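Local structure of VC0179-like protein (Escherichia coli, 4XJ6) at residues 311-316 with 322-327; 276-281 with 316-321. The protein probably links ATP and GTP into cyclic GMP-AMP, as a bacterial homolog of cyclic GMP-AMP synthase that binds nucleotide and magnesium. One frame throughout, in Å; residues are numbered along the deposited sequence.

Interaction 1: 311-316 with 322-327; sequences ESHNGS and MKLIAR
Leu-324 presses one methyl, CD2, against the CB atoms of Glu-311 and His-313, closing a helix-loop-helix turn in which the loop after helix 297-310 folds against the first turns of helix 318-335. Leucine suits this partly exposed place because it is branched only at its end: with CG anti to the backbone N (chi1 169°), CD2 is carried out to the loop. There it lies 3.8 Å from His-313 CB and 4.0 Å from Glu-311 CB, and it approaches the imidazole obliquely. Ser-312 adds only its carbonyl oxygen to the patch, while its CB points away from the helix. Glu-311, the first residue to leave helical geometry, contributes its aliphatic part; the chain bends at chi2 (-73°), and its side chain also touches Leu-328 one turn further along the same helix.

Histidine is useful here for having a nitrogen at each side of its ring. CG sits between the backbone N and the carbonyl carbon, a torsion that folds the ring back toward Glu-311, and the far nitrogen, NE2, is hydrogen-bonded to His-274 NE2, the two rings meeting steeply. This grip on both nitrogens fixes the rotation of the imidazole beside Leu-324. The near one, His-313 ND1, donates to Glu-311 O over 2.9 Å in a nearly straight bond (167°), the oxygen lying in the ring plane.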
# COMPACT_ATOMS: atom_id res chain seq x y z
N GLU A 311 -24.64 1.27 -11.37
CA GLU A 311 -25.89 0.71 -10.87
C GLU A 311 -26.51 1.58 -9.79
O GLU A 311 -25.83 2.03 -8.87
CB GLU A 311 -25.66 -0.70 -10.33
CG GLU A 311 -24.78 -1.58 -11.21
CD GLU A 311 -25.48 -2.05 -12.47
OE1 GLU A 311 -26.69 -1.78 -12.63
OE2 GLU A 311 -24.82 -2.69 -13.32
N SER A 312 -27.82 1.81 -9.91
CA SER A 312 -28.56 2.56 -8.89
C SER A 312 -28.64 1.75 -7.60
O SER A 312 -28.90 0.55 -7.63
CB SER A 312 -29.96 2.90 -9.39
OG SER A 312 -30.76 1.74 -9.50
N HIS A 313 -28.42 2.41 -6.47
CA HIS A 313 -28.47 1.73 -5.18
C HIS A 313 -28.81 2.69 -4.05
O HIS A 313 -28.90 3.90 -4.25
CB HIS A 313 -27.13 1.05 -4.89
CG HIS A 313 -25.97 1.99 -4.87
ND1 HIS A 313 -25.36 2.45 -6.01
CD2 HIS A 313 -25.29 2.55 -3.83
CE1 HIS A 313 -24.37 3.26 -5.69
NE2 HIS A 313 -24.31 3.34 -4.37
N ASN A 314 -29.02 2.14 -2.86
CA ASN A 314 -29.22 2.93 -1.66
C ASN A 314 -28.01 2.81 -0.75
O ASN A 314 -27.80 1.77 -0.11
CB ASN A 314 -30.49 2.50 -0.93
CG ASN A 314 -30.91 3.47 0.16
OD1 ASN A 314 -30.09 4.19 0.73
ND2 ASN A 314 -32.20 3.50 0.45
N GLY A 315 -27.20 3.86 -0.71
CA GLY A 315 -26.00 3.88 0.10
C GLY A 315 -26.26 3.59 1.56
O GLY A 315 -25.47 2.93 2.23
N SER A 316 -27.39 4.09 2.06
CA SER A 316 -27.77 3.87 3.45
C SER A 316 -28.06 2.40 3.72
O SER A 316 -27.89 1.92 4.84
CB SER A 316 -29.00 4.72 3.81
OG SER A 316 -28.70 6.11 3.75
N MET A 322 -24.17 -4.26 -0.49
CA MET A 322 -23.15 -5.31 -0.47
C MET A 322 -23.58 -6.51 -1.31
O MET A 322 -22.75 -7.16 -1.95
CB MET A 322 -22.84 -5.75 0.96
CG MET A 322 -21.99 -4.77 1.76
SD MET A 322 -20.40 -4.43 0.98
CE MET A 322 -19.64 -6.05 1.05
N LYS A 323 -24.88 -6.79 -1.30
CA LYS A 323 -25.44 -7.86 -2.11
C LYS A 323 -25.33 -7.52 -3.59
O LYS A 323 -25.03 -8.39 -4.42
CB LYS A 323 -26.90 -8.12 -1.73
CG LYS A 323 -27.07 -8.94 -0.46
CD LYS A 323 -28.50 -8.88 0.03
CE LYS A 323 -29.48 -9.33 -1.05
NZ LYS A 323 -30.89 -9.11 -0.63
N LEU A 324 -25.56 -6.26 -3.92
CA LEU A 324 -25.40 -5.77 -5.29
C LEU A 324 -23.96 -5.93 -5.76
O LEU A 324 -23.69 -6.41 -6.86
CB LEU A 324 -25.84 -4.31 -5.39
CG LEU A 324 -25.49 -3.59 -6.70
CD1 LEU A 324 -26.24 -4.21 -7.87
CD2 LEU A 324 -25.79 -2.10 -6.59
N ILE A 325 -23.04 -5.51 -4.90
CA ILE A 325 -21.61 -5.58 -5.19
C ILE A 325 -21.14 -7.02 -5.38
O ILE A 325 -20.44 -7.33 -6.34
CB ILE A 325 -20.79 -4.91 -4.08
CG1 ILE A 325 -20.99 -3.39 -4.13
CG2 ILE A 325 -19.31 -5.25 -4.20
CD1 ILE A 325 -20.34 -2.67 -2.98
N ALA A 326 -21.55 -7.89 -4.46
CA ALA A 326 -21.15 -9.30 -4.49
C ALA A 326 -21.62 -9.99 -5.77
O ALA A 326 -20.88 -10.77 -6.37
CB ALA A 326 -21.70 -10.03 -3.27
N ARG A 327 -22.84 -9.68 -6.18
CA ARG A 327 -23.43 -10.28 -7.38
C ARG A 327 -22.65 -9.91 -8.65
O ARG A 327 -22.42 -10.76 -9.52
CB ARG A 327 -24.89 -9.85 -7.53
CG ARG A 327 -25.49 -10.09 -8.91
CD ARG A 327 -25.84 -11.55 -9.12
NE ARG A 327 -27.21 -11.84 -8.70
CZ ARG A 327 -28.11 -12.47 -9.45
NH1 ARG A 327 -27.79 -12.89 -10.67
NH2 ARG A 327 -29.33 -12.69 -8.98

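Interaction 2: 276-281 with 316-321; sequences RSVCRF and SDLTGT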
# COMPACT_ATOMS: atom_id res chain seq x y z
N ARG A 276 -16.36 4.07 1.14
CA ARG A 276 -15.27 3.65 2.01
C ARG A 276 -15.68 2.43 2.82
O ARG A 276 -14.89 1.51 3.03
CB ARG A 276 -14.84 4.78 2.94
CG ARG A 276 -13.89 5.78 2.29
CD ARG A 276 -13.32 6.75 3.31
NE ARG A 276 -12.47 7.76 2.69
CZ ARG A 276 -12.90 8.94 2.26
NH1 ARG A 276 -14.17 9.27 2.38
NH2 ARG A 276 -12.05 9.79 1.70
N SER A 277 -16.93 2.42 3.27
CA SER A 277 -17.46 1.31 4.05
C SER A 277 -17.46 0.02 3.24
O SER A 277 -16.93 -1.00 3.69
CB SER A 277 -18.88 1.62 4.54
OG SER A 277 -18.91 2.77 5.38
N VAL A 278 -18.04 0.06 2.04
CA VAL A 278 -18.13 -1.13 1.20
C VAL A 278 -16.77 -1.57 0.67
O VAL A 278 -16.57 -2.74 0.36
CB VAL A 278 -19.09 -0.91 0.01
CG1 VAL A 278 -20.49 -0.58 0.50
CG2 VAL A 278 -18.58 0.20 -0.89
N CYS A 279 -15.83 -0.63 0.57
CA CYS A 279 -14.46 -0.96 0.17
C CYS A 279 -13.73 -1.63 1.33
O CYS A 279 -12.98 -2.58 1.13
CB CYS A 279 -13.71 0.28 -0.30
SG CYS A 279 -14.11 0.82 -1.98
N ARG A 280 -13.97 -1.12 2.54
CA ARG A 280 -13.43 -1.72 3.75
C ARG A 280 -13.93 -3.15 3.90
O ARG A 280 -13.16 -4.06 4.22
CB ARG A 280 -13.83 -0.91 4.99
CG ARG A 280 -13.00 0.34 5.24
CD ARG A 280 -13.45 1.01 6.53
NE ARG A 280 -12.61 2.15 6.88
CZ ARG A 280 -11.44 2.04 7.51
NH1 ARG A 280 -10.97 0.85 7.85
NH2 ARG A 280 -10.74 3.13 7.80
N PHE A 281 -15.23 -3.34 3.68
CA PHE A 281 -15.86 -4.64 3.84
C PHE A 281 -15.34 -5.66 2.83
O PHE A 281 -15.12 -6.83 3.16
CB PHE A 281 -17.38 -4.50 3.70
CG PHE A 281 -18.01 -3.64 4.76
CD1 PHE A 281 -17.36 -3.42 5.96
CD2 PHE A 281 -19.25 -3.05 4.56
CE1 PHE A 281 -17.93 -2.63 6.94
CE2 PHE A 281 -19.82 -2.26 5.54
CZ PHE A 281 -19.16 -2.05 6.73
N SER A 316 -27.39 4.09 2.06
CA SER A 316 -27.77 3.87 3.45
C SER A 316 -28.06 2.40 3.72
O SER A 316 -27.89 1.92 4.84
CB SER A 316 -29.00 4.72 3.81
OG SER A 316 -28.70 6.11 3.75
N ASP A 317 -28.49 1.69 2.68
CA ASP A 317 -28.76 0.26 2.79
C ASP A 317 -27.52 -0.55 2.44
O ASP A 317 -27.32 -0.93 1.29
CB ASP A 317 -29.93 -0.14 1.88
CG ASP A 317 -30.27 -1.62 1.97
OD1 ASP A 317 -29.90 -2.26 2.98
OD2 ASP A 317 -30.91 -2.15 1.04
N LEU A 318 -26.69 -0.81 3.45
CA LEU A 318 -25.44 -1.54 3.26
C LEU A 318 -25.67 -3.01 2.95
O LEU A 318 -24.86 -3.65 2.28
CB LEU A 318 -24.54 -1.39 4.49
CG LEU A 318 -24.05 0.03 4.77
CD1 LEU A 318 -23.27 0.08 6.07
CD2 LEU A 318 -23.20 0.52 3.62
N THR A 319 -26.77 -3.55 3.46
CA THR A 319 -27.12 -4.95 3.21
C THR A 319 -27.39 -5.18 1.73
O THR A 319 -26.80 -6.06 1.11
CB THR A 319 -28.35 -5.39 4.03
OG1 THR A 319 -28.09 -5.21 5.43
CG2 THR A 319 -28.66 -6.86 3.76
N GLY A 320 -28.30 -4.39 1.18
CA GLY A 320 -28.63 -4.48 -0.23
C GLY A 320 -27.45 -4.10 -1.12
O GLY A 320 -27.20 -4.75 -2.13
N THR A 321 -26.74 -3.05 -0.74
CA THR A 321 -25.59 -2.57 -1.51
C THR A 321 -24.48 -3.62 -1.61
O THR A 321 -23.91 -3.83 -2.68
CB THR A 321 -25.02 -1.28 -0.91
OG1 THR A 321 -26.00 -0.23 -1.02
CG2 THR A 321 -23.75 -0.85 -1.64
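Leu-318, in the first turn of helix 318-335, reaches Val-278 and Phe-281 of helix 274-289 with its two methyl tips. Its CB points toward the other helix but is only a stem, 4.9 Å from Phe-281 CE2, and CG stands at about the same distance from that atom. Past this branch point the side chain divides its work. Leu-318 CD1 arrives at the edge of the ring, near its plane, 4.2 Å from Phe-281 CE2, whereas Leu-318 CD2 lies 4.3 Å from Val-278 CG1. Leucine's terminal fork thus lets one residue meet a ring edge and a valine methyl at once. The Phe-281 ring is also stacked with Tyr-9 of helix 6-10, which Leu-318 touches as well.

Val-278 CG1 has a second partner, Thr-321 CG2, at 3.9 Å, with the two side chains crossing at about a right angle. Threonine fits this buried spot because its ends differ: the methyl stands anti to the backbone N and faces the valine, while Thr-321 OG1 (chi1 -65°), beside the N, comes within 2.8 Å of Asp-317 O. Asp-317 is the N-cap of this helix, its OD1 accepting a weak but straight bond from Gly-320 N. Residues three apart on each helix, Val-278 with Phe-281 and Leu-318 with Thr-321, form the apolar interface, an example of the helical packing seen here in the cyclic GMP-AMP synthase C-terminal domain.

Interactions 1 and 2 use successive turns of helix 318-335, their centres 7 Å apart, and Ser-316 belongs to both. The loop 311-316 meets the outer side of the helix at the surface, while helix 274-289 packs against it in the interior. They join through Thr-321, whose OG1 lies 2.8 Å from Asn-314 O, and through the helix residues that follow: Ile-325 CD1 is 3.7 Å from Val-278 CB, and Met-322 CE is 3.8 Å from Phe-281 CB. In interaction 2 the side chain of Phe-281 is about 13 Å from a bound 3'-deoxy-GTP.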